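Local coordinates for protein peptide chain release factor subunit 1 (Aeropyrum pernix, PDB 3AGK) that probably directs termination of nascent peptide synthesis at the codons UAA, UAG and UGA, as an archaeal member of the eukaryotic release factor 1 family, at residues R189-E192 with Q193-D196; E205-N208 with L209-L213; P227-A230 with K231-F234; A352-F355 with L356-G360. All blocks are in the same frame, centred on the assembly; numbering follows the deposited sequence.

How the interactions relate
Interactions 1, 2 and 3 fall within the second eRF1 domain and interaction 4 within the third. Interaction 1 (189-196) and interaction 2 (205-213) occupy the first and last parts of the long helix 188-215, their centres about 24 Å apart. Strand 219-226 follows and leads into interaction 3 (227-234), where the chain turns into helix 230-236; its centre lies about 14 Å from that of interaction 1 and about 20 Å from that of interaction 2. Interaction 4 (352-360), on a helix over another mixed sheet, is centred 34 to 47 Å from the others. All four are local contacts within helices or at a helix start, so each bears on its own domain.

Interaction 1. Residues R189-E192 with Q193-D196; sequences RIIE and QMVD
Ile190 and Ile191 both meet the sulfur of Met194, one turn further along helix 188-215. CG2 of Ile190 lies 4.2 Å from Met194 SD, the two side chains running side by side and pointing the same way. Ile191 reaches the same sulfur with the tip of its longer branch, CD1, 4.1 Å from Met194 SD, and the two chains meet at a slant. Met194 can serve both because its CG is anti to the carbonyl carbon (chi1 -65°), which lays the chain back along the preceding turn; CG passes 3.1 Å from Ile190 O before the chain bends at its last torsion and carries the methyl group away.

Ile191 divides its branches between two neighbours. While CD1 goes to the methionine, CG2, anti to the backbone N, approaches CG2 of Val195 at 4.2 Å. That valine methyl also leans over the carbonyl oxygen of Ile191, which accepts the 2.9 Å bond from Val195 N. Met194 N likewise donates to Ile190 O at 2.8 Å.

Loop residues cover this side: Ile191 touches Arg150, Val173 and Pro174, and Met194 touches Phe172. Asp196 sends its carboxylate away from the preceding turn to a salt bridge with Lys200 and a hydrogen bond with Tyr239. Dispersion between branched carbons and a polarisable sulfur thus supplements the backbone ladder on one side of the helix, whereas the acid finds its partners outside the contact, at Lys200 on the next turn and at Tyr239 beyond the helix.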
loop_
_atom_site.group_PDB
_atom_site.type_symbol
_atom_site.label_atom_id
_atom_site.label_comp_id
_atom_site.label_asym_id
_atom_site.label_seq_id
_atom_site.Cartn_x
_atom_site.Cartn_y
_atom_site.Cartn_z
ATOM N N ARG A 189 22.298 -25.591 -25.314
ATOM C CA ARG A 189 21.557 -24.871 -26.348
ATOM C C ARG A 189 20.051 -24.850 -26.075
ATOM O O ARG A 189 19.434 -23.781 -25.978
ATOM C CB ARG A 189 21.815 -25.504 -27.718
ATOM C CG ARG A 189 22.048 -24.507 -28.841
ATOM C CD ARG A 189 23.522 -24.124 -28.946
ATOM N NE ARG A 189 23.982 -24.090 -30.336
ATOM C CZ ARG A 189 24.180 -22.978 -31.038
ATOM N NH1 ARG A 189 24.596 -23.050 -32.296
ATOM N NH2 ARG A 189 23.967 -21.793 -30.482
ATOM N N ILE A 190 19.463 -26.037 -25.968
ATOM C CA ILE A 190 18.048 -26.148 -25.644
ATOM C C ILE A 190 17.769 -25.533 -24.277
ATOM O O ILE A 190 16.834 -24.737 -24.107
ATOM C CB ILE A 190 17.565 -27.616 -25.658
ATOM C CG1 ILE A 190 17.794 -28.236 -27.037
ATOM C CG2 ILE A 190 16.094 -27.690 -25.281
ATOM C CD1 ILE A 190 17.544 -29.737 -27.100
ATOM N N ILE A 191 18.582 -25.900 -23.295
ATOM C CA ILE A 191 18.427 -25.329 -21.961
ATOM C C ILE A 191 18.557 -23.797 -21.969
ATOM O O ILE A 191 17.820 -23.099 -21.273
ATOM C CB ILE A 191 19.424 -25.929 -20.959
ATOM C CG1 ILE A 191 19.241 -27.441 -20.876
ATOM C CG2 ILE A 191 19.198 -25.332 -19.587
ATOM C CD1 ILE A 191 17.894 -27.849 -20.321
ATOM N N GLU A 192 19.490 -23.279 -22.762
ATOM C CA GLU A 192 19.684 -21.835 -22.851
ATOM C C GLU A 192 18.421 -21.192 -23.395
ATOM O O GLU A 192 17.953 -20.169 -22.900
ATOM C CB GLU A 192 20.870 -21.514 -23.756
ATOM C CG GLU A 192 21.508 -20.167 -23.515
ATOM C CD GLU A 192 22.901 -20.081 -24.114
ATOM O OE1 GLU A 192 23.534 -21.146 -24.308
ATOM O OE2 GLU A 192 23.366 -18.949 -24.382
ATOM N N GLN A 193 17.859 -21.808 -24.421
ATOM C CA GLN A 193 16.639 -21.294 -24.997
ATOM C C GLN A 193 15.505 -21.367 -23.981
ATOM O O GLN A 193 14.665 -20.479 -23.919
ATOM C CB GLN A 193 16.273 -22.075 -26.261
ATOM C CG GLN A 193 14.923 -21.695 -26.796
ATOM C CD GLN A 193 14.714 -22.128 -28.232
ATOM O OE1 GLN A 193 13.666 -21.858 -28.813
ATOM N NE2 GLN A 193 15.712 -22.793 -28.816
ATOM N N MET A 194 15.472 -22.433 -23.188
ATOM C CA MET A 194 14.413 -22.581 -22.193
ATOM C C MET A 194 14.521 -21.490 -21.124
ATOM O O MET A 194 13.522 -20.858 -20.762
ATOM C CB MET A 194 14.444 -23.966 -21.544
ATOM C CG MET A 194 14.141 -25.112 -22.521
ATOM S SD MET A 194 14.155 -26.739 -21.735
ATOM C CE MET A 194 12.646 -26.653 -20.775
ATOM N N VAL A 195 15.733 -21.264 -20.624
ATOM C CA VAL A 195 15.955 -20.197 -19.637
ATOM C C VAL A 195 15.571 -18.835 -20.217
ATOM O O VAL A 195 14.948 -18.007 -19.548
ATOM C CB VAL A 195 17.417 -20.166 -19.178
ATOM C CG1 VAL A 195 17.627 -19.061 -18.156
ATOM C CG2 VAL A 195 17.809 -21.507 -18.604
ATOM N N ASP A 196 15.958 -18.615 -21.471
ATOM C CA ASP A 196 15.572 -17.423 -22.201
ATOM C C ASP A 196 14.058 -17.196 -22.166
ATOM O O ASP A 196 13.590 -16.094 -21.876
ATOM C CB ASP A 196 16.055 -17.504 -23.647
ATOM C CG ASP A 196 15.718 -16.259 -24.431
ATOM O OD1 ASP A 196 14.825 -16.333 -25.293
ATOM O OD2 ASP A 196 16.323 -15.196 -24.168
#

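Interaction 2. Residues E205-N208 with L209-L213; sequences EASN and LLVPL
Leu209 tucks its CD1 methyl against the acidic side chain of Glu205, 4.0 Å from OE1. A bend at the second torsion of the glutamate (chi2 60°) turns the carboxylate toward the leucine, and Glu205 CG also lies 4.2 Å from Leu209 CD1. Two residues on, the CB of Ser207 lies 4.1 Å from CG2 of Val211, and Ala206 CB makes a looser approach to CD2 of Leu210.

Backbone bonds hold these pairs in place. Leu209 N donates to Glu205 O at 3.1 Å and weakly to Ala206 O, which also receives Leu210 N at 2.8 Å. Val211 N binds Ser207 O, but Pro212 has no N-H to offer; its CD instead sits 3.4 Å from Asn208 O, where the helix kinks.

Further out, Ile155 of strand 152-159 touches Glu205, Ala206 and Leu209, while Leu244 of helix 242-245 packs on Leu210 and Val211. Ser207 OG turns back to Gly203 O and also bonds Asp241 N, tying the helix to a second part of the chain. The contact therefore combines aliphatic contacts, which face strand 152-159 and helix 242-245, with a proline that interrupts the backbone ladder where the helix kinks near its end.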
loop_
_atom_site.group_PDB
_atom_site.type_symbol
_atom_site.label_atom_id
_atom_site.label_comp_id
_atom_site.label_asym_id
_atom_site.label_seq_id
_atom_site.Cartn_x
_atom_site.Cartn_y
_atom_site.Cartn_z
ATOM N N GLU A 205 6.011 -10.379 -16.800
ATOM C CA GLU A 205 5.285 -10.356 -15.549
ATOM C C GLU A 205 5.707 -9.136 -14.697
ATOM O O GLU A 205 4.863 -8.360 -14.258
ATOM C CB GLU A 205 5.541 -11.651 -14.790
ATOM C CG GLU A 205 4.564 -11.878 -13.688
ATOM C CD GLU A 205 3.143 -11.947 -14.208
ATOM O OE1 GLU A 205 2.423 -10.925 -14.109
ATOM O OE2 GLU A 205 2.758 -13.022 -14.728
ATOM N N ALA A 206 7.013 -8.965 -14.494
ATOM C CA ALA A 206 7.529 -7.837 -13.716
ATOM C C ALA A 206 7.056 -6.511 -14.302
ATOM O O ALA A 206 6.531 -5.656 -13.589
ATOM C CB ALA A 206 9.052 -7.881 -13.662
ATOM N N SER A 207 7.240 -6.353 -15.609
ATOM C CA SER A 207 6.825 -5.134 -16.298
ATOM C C SER A 207 5.324 -4.820 -16.173
ATOM O O SER A 207 4.939 -3.659 -15.953
ATOM C CB SER A 207 7.257 -5.175 -17.770
ATOM O OG SER A 207 8.678 -5.223 -17.888
ATOM N N ASN A 208 4.475 -5.837 -16.312
ATOM C CA ASN A 208 3.041 -5.621 -16.139
ATOM C C ASN A 208 2.701 -5.137 -14.729
ATOM O O ASN A 208 1.792 -4.323 -14.540
ATOM C CB ASN A 208 2.258 -6.890 -16.446
ATOM C CG ASN A 208 2.228 -7.211 -17.930
ATOM O OD1 ASN A 208 1.920 -8.334 -18.311
ATOM N ND2 ASN A 208 2.555 -6.225 -18.776
ATOM N N LEU A 209 3.431 -5.648 -13.745
ATOM C CA LEU A 209 3.181 -5.290 -12.350
ATOM C C LEU A 209 3.805 -3.959 -11.933
ATOM O O LEU A 209 3.212 -3.212 -11.164
ATOM C CB LEU A 209 3.662 -6.405 -11.427
ATOM C CG LEU A 209 2.841 -7.692 -11.545
ATOM C CD1 LEU A 209 3.596 -8.850 -10.944
ATOM C CD2 LEU A 209 1.465 -7.519 -10.883
ATOM N N LEU A 210 4.994 -3.656 -12.444
ATOM C CA LEU A 210 5.791 -2.560 -11.886
ATOM C C LEU A 210 5.765 -1.273 -12.719
ATOM O O LEU A 210 5.798 -0.167 -12.167
ATOM C CB LEU A 210 7.241 -3.018 -11.647
ATOM C CG LEU A 210 7.712 -3.573 -10.287
ATOM C CD1 LEU A 210 6.592 -3.820 -9.268
ATOM C CD2 LEU A 210 8.628 -4.802 -10.430
ATOM N N VAL A 211 5.692 -1.407 -14.038
ATOM C CA VAL A 211 5.711 -0.232 -14.916
ATOM C C VAL A 211 4.584 0.793 -14.662
ATOM O O VAL A 211 4.825 1.993 -14.702
ATOM C CB VAL A 211 5.753 -0.632 -16.410
ATOM C CG1 VAL A 211 5.367 0.564 -17.313
ATOM C CG2 VAL A 211 7.131 -1.206 -16.771
ATOM N N PRO A 212 3.348 0.331 -14.416
ATOM C CA PRO A 212 2.318 1.335 -14.105
ATOM C C PRO A 212 2.689 2.144 -12.858
ATOM O O PRO A 212 2.521 3.364 -12.830
ATOM C CB PRO A 212 1.076 0.490 -13.833
ATOM C CG PRO A 212 1.313 -0.782 -14.590
ATOM C CD PRO A 212 2.793 -1.030 -14.501
ATOM N N LEU A 213 3.195 1.457 -11.839
ATOM C CA LEU A 213 3.670 2.112 -10.631
ATOM C C LEU A 213 4.748 3.142 -10.960
ATOM O O LEU A 213 4.737 4.253 -10.428
ATOM C CB LEU A 213 4.198 1.073 -9.646
ATOM C CG LEU A 213 3.164 0.461 -8.694
ATOM C CD1 LEU A 213 1.850 0.156 -9.402
ATOM C CD2 LEU A 213 3.711 -0.786 -8.012
#

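Interaction 3. Residues P227-A230 with K231-F234; sequences PGLA and KQEF
Gly228 O and the NZ of Lys231 meet where the chain leaves strand 219-226 and turns into helix 230-236. Gly228 has positive phi (63°), and the turn brings its carbonyl round to face the lysine. Leu229 O then receives the first helical bonds, a long one of 3.3 Å from Glu233 N and a weak one from Gln232 N, before Ala230 O takes Phe234 N at 2.8 Å. A water spans the start of the turn: it donates to Pro227 O at 2.6 Å and accepts from Lys231 N at 3.0 Å, serving an amide in the first turn of the helix.

The side chain of Lys231 begins with CG between its backbone N and carbonyl carbon (chi1 58°), runs extended, and bends only at its last torsion. This folds the chain back over the loop and places NZ 2.9 Å from Gly228 O, in the carbonyl plane. The same ammonium bonds Gly226 O and forms a salt bridge with Asp254. Across the turn, Leu229 lays its CD1 methyl against the terminal amide of Gln232, 3.7 Å from CD.

Phe234, with CG anti to its backbone N, carries its ring away from the loop toward Val148 and Val202. The buried lysine charge is thus met by two carbonyls and a carboxylate, a network that probably stiffens the strand-to-helix turn.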
loop_
_atom_site.group_PDB
_atom_site.type_symbol
_atom_site.label_atom_id
_atom_site.label_comp_id
_atom_site.label_asym_id
_atom_site.label_seq_id
_atom_site.Cartn_x
_atom_site.Cartn_y
_atom_site.Cartn_z
ATOM N N PRO A 227 20.190 -16.006 -6.289
ATOM C CA PRO A 227 21.455 -16.720 -6.103
ATOM C C PRO A 227 22.202 -16.880 -7.426
ATOM O O PRO A 227 21.581 -16.961 -8.492
ATOM C CB PRO A 227 20.998 -18.074 -5.570
ATOM C CG PRO A 227 19.649 -18.277 -6.204
ATOM C CD PRO A 227 19.023 -16.910 -6.299
ATOM N N GLY A 228 23.525 -16.898 -7.362
ATOM C CA GLY A 228 24.337 -17.165 -8.534
ATOM C C GLY A 228 24.195 -16.139 -9.634
ATOM O O GLY A 228 23.870 -14.970 -9.384
ATOM N N LEU A 229 24.414 -16.585 -10.867
ATOM C CA LEU A 229 24.615 -15.667 -11.984
ATOM C C LEU A 229 23.337 -15.252 -12.719
ATOM O O LEU A 229 23.352 -14.315 -13.514
ATOM C CB LEU A 229 25.596 -16.290 -12.967
ATOM C CG LEU A 229 26.598 -15.361 -13.637
ATOM C CD1 LEU A 229 27.360 -14.516 -12.624
ATOM C CD2 LEU A 229 27.548 -16.201 -14.462
ATOM N N ALA A 230 22.235 -15.935 -12.456
ATOM C CA ALA A 230 21.039 -15.717 -13.277
ATOM C C ALA A 230 20.575 -14.251 -13.333
ATOM O O ALA A 230 20.145 -13.764 -14.395
ATOM C CB ALA A 230 19.909 -16.630 -12.842
ATOM N N LYS A 231 20.673 -13.551 -12.202
ATOM C CA LYS A 231 20.213 -12.164 -12.105
ATOM C C LYS A 231 21.043 -11.219 -12.984
ATOM O O LYS A 231 20.521 -10.236 -13.518
ATOM C CB LYS A 231 20.234 -11.691 -10.637
ATOM C CG LYS A 231 21.634 -11.791 -9.995
ATOM C CD LYS A 231 21.646 -11.338 -8.537
ATOM C CE LYS A 231 23.028 -11.546 -7.907
ATOM N NZ LYS A 231 23.204 -12.941 -7.423
ATOM N N GLN A 232 22.336 -11.510 -13.121
ATOM C CA GLN A 232 23.197 -10.746 -14.023
ATOM C C GLN A 232 22.742 -10.951 -15.478
ATOM O O GLN A 232 22.613 -9.990 -16.247
ATOM C CB GLN A 232 24.672 -11.161 -13.879
ATOM C CG GLN A 232 25.286 -10.889 -12.497
ATOM C CD GLN A 232 26.812 -10.854 -12.524
ATOM O OE1 GLN A 232 27.417 -10.826 -13.598
ATOM N NE2 GLN A 232 27.439 -10.851 -11.338
ATOM N N GLU A 233 22.488 -12.209 -15.841
ATOM C CA GLU A 233 21.988 -12.527 -17.173
ATOM C C GLU A 233 20.648 -11.831 -17.397
ATOM O O GLU A 233 20.423 -11.204 -18.433
ATOM C CB GLU A 233 21.878 -14.054 -17.364
ATOM C CG GLU A 233 23.243 -14.773 -17.253
ATOM C CD GLU A 233 23.181 -16.311 -17.385
ATOM O OE1 GLU A 233 22.114 -16.925 -17.156
ATOM O OE2 GLU A 233 24.234 -16.905 -17.703
ATOM N N PHE A 234 19.772 -11.907 -16.407
ATOM C CA PHE A 234 18.437 -11.322 -16.529
ATOM C C PHE A 234 18.508 -9.824 -16.794
ATOM O O PHE A 234 17.758 -9.286 -17.614
ATOM C CB PHE A 234 17.640 -11.568 -15.246
ATOM C CG PHE A 234 16.268 -10.974 -15.268
ATOM C CD1 PHE A 234 15.245 -11.577 -16.005
ATOM C CD2 PHE A 234 15.992 -9.818 -14.549
ATOM C CE1 PHE A 234 13.963 -11.036 -16.033
ATOM C CE2 PHE A 234 14.724 -9.272 -14.562
ATOM C CZ PHE A 234 13.701 -9.883 -15.310
HETATM O O HOH W 1 20.280 -14.965 -9.616
#

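Interaction 4. Residues A352-F355 with L356-G360; sequences AEWF and LKTFG
Trp354 and Phe359 form an offset edge-to-face pair, with the edge of the phenylalanine turned toward the indole face. Their planes stand at 82°, and the centroid of the phenyl ring is 5.7 Å from that of the indole's six-membered ring. Contact is made at the corner of each ring, Phe359 CE1 lying 3.7 Å from Trp354 CZ2, while the two side chains run alongside one another in the same direction. The tryptophan reaches forward because its CG is anti to the backbone N (chi1 162°); the phenylalanine takes the other setting, CG anti to the carbonyl carbon (chi1 -65°), and leans back to meet it.

Thr358 stands over one face of the indole, its OG1 offset toward the rim of the ring system. Phe355 comes to Phe359 from the preceding turn, with CD1 to CD1 at 4.2 Å, and its carbonyl oxygen accepts the Phe359 N-H, with N and O 3.0 Å apart.

Other aromatic rings extend the cluster: Phe359 also makes edge-to-face pairs with Tyr302 and Phe289. Gly360, with positive phi, then takes the chain out of the helix toward strand 362-366. The helix lies on strands 316-322 and 341-345 of the mixed sheet through Ala352, Phe355 and Leu356 and meets helix 277-294 through its aromatic side chains, as in an alpha/beta fold, here that of the third eRF1 domain.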
loop_
_atom_site.group_PDB
_atom_site.type_symbol
_atom_site.label_atom_id
_atom_site.label_comp_id
_atom_site.label_asym_id
_atom_site.label_seq_id
_atom_site.Cartn_x
_atom_site.Cartn_y
_atom_site.Cartn_z
ATOM N N ALA A 352 5.552 -10.479 13.506
ATOM C CA ALA A 352 4.462 -9.625 13.974
ATOM C C ALA A 352 3.450 -10.382 14.823
ATOM O O ALA A 352 3.077 -9.920 15.904
ATOM C CB ALA A 352 3.770 -8.921 12.838
ATOM N N GLU A 353 3.006 -11.538 14.344
ATOM C CA GLU A 353 1.984 -12.283 15.069
ATOM C C GLU A 353 2.495 -12.820 16.415
ATOM O O GLU A 353 1.764 -12.854 17.396
ATOM C CB GLU A 353 1.429 -13.425 14.213
ATOM C CG GLU A 353 2.252 -14.690 14.239
ATOM C CD GLU A 353 1.472 -15.896 13.726
ATOM O OE1 GLU A 353 2.049 -16.696 12.956
ATOM O OE2 GLU A 353 0.281 -16.038 14.089
ATOM N N TRP A 354 3.750 -13.247 16.443
ATOM C CA TRP A 354 4.379 -13.691 17.666
ATOM C C TRP A 354 4.454 -12.537 18.680
ATOM O O TRP A 354 4.095 -12.698 19.852
ATOM C CB TRP A 354 5.782 -14.208 17.354
ATOM C CG TRP A 354 6.629 -14.287 18.566
ATOM C CD1 TRP A 354 6.630 -15.281 19.503
ATOM C CD2 TRP A 354 7.585 -13.320 19.004
ATOM N NE1 TRP A 354 7.539 -14.995 20.493
ATOM C CE2 TRP A 354 8.139 -13.796 20.210
ATOM C CE3 TRP A 354 8.033 -12.101 18.492
ATOM C CZ2 TRP A 354 9.122 -13.092 20.910
ATOM C CZ3 TRP A 354 9.006 -11.414 19.171
ATOM C CH2 TRP A 354 9.537 -11.902 20.377
ATOM N N PHE A 355 4.928 -11.384 18.204
ATOM C CA PHE A 355 5.021 -10.157 18.984
ATOM C C PHE A 355 3.682 -9.763 19.602
ATOM O O PHE A 355 3.605 -9.414 20.785
ATOM C CB PHE A 355 5.545 -9.013 18.108
ATOM C CG PHE A 355 5.675 -7.685 18.834
ATOM C CD1 PHE A 355 6.505 -7.558 19.942
ATOM C CD2 PHE A 355 4.990 -6.559 18.388
ATOM C CE1 PHE A 355 6.628 -6.333 20.598
ATOM C CE2 PHE A 355 5.107 -5.339 19.042
ATOM C CZ PHE A 355 5.924 -5.227 20.149
ATOM N N LEU A 356 2.632 -9.811 18.791
ATOM C CA LEU A 356 1.285 -9.508 19.243
ATOM C C LEU A 356 0.779 -10.557 20.244
ATOM O O LEU A 356 0.081 -10.229 21.201
ATOM C CB LEU A 356 0.329 -9.455 18.041
ATOM C CG LEU A 356 -1.124 -9.137 18.393
ATOM C CD1 LEU A 356 -1.187 -7.747 19.030
ATOM C CD2 LEU A 356 -2.049 -9.234 17.180
ATOM N N LYS A 357 1.114 -11.821 20.013
ATOM C CA LYS A 357 0.606 -12.887 20.878
ATOM C C LYS A 357 1.325 -12.878 22.217
ATOM O O LYS A 357 0.704 -13.015 23.260
ATOM C CB LYS A 357 0.724 -14.285 20.226
ATOM C CG LYS A 357 0.262 -15.422 21.149
ATOM C CD LYS A 357 0.628 -16.827 20.663
ATOM C CE LYS A 357 -0.180 -17.854 21.459
ATOM N NZ LYS A 357 0.213 -19.268 21.238
ATOM N N THR A 358 2.639 -12.721 22.192
ATOM C CA THR A 358 3.366 -12.926 23.425
ATOM C C THR A 358 3.568 -11.651 24.254
ATOM O O THR A 358 3.787 -11.741 25.454
ATOM C CB THR A 358 4.654 -13.808 23.257
ATOM O OG1 THR A 358 5.842 -13.024 23.340
ATOM C CG2 THR A 358 4.620 -14.586 21.960
ATOM N N PHE A 359 3.437 -10.482 23.623
ATOM C CA PHE A 359 3.628 -9.203 24.306
ATOM C C PHE A 359 2.485 -8.215 24.082
ATOM O O PHE A 359 2.618 -7.019 24.363
ATOM C CB PHE A 359 4.935 -8.567 23.860
ATOM C CG PHE A 359 6.145 -9.354 24.250
ATOM C CD1 PHE A 359 6.834 -10.103 23.307
ATOM C CD2 PHE A 359 6.594 -9.348 25.562
ATOM C CE1 PHE A 359 7.961 -10.827 23.655
ATOM C CE2 PHE A 359 7.721 -10.061 25.929
ATOM C CZ PHE A 359 8.407 -10.809 24.972
ATOM N N GLY A 360 1.371 -8.719 23.562
ATOM C CA GLY A 360 0.233 -7.876 23.270
ATOM C C GLY A 360 0.581 -6.786 22.281
ATOM O O GLY A 360 -0.106 -5.774 22.204
#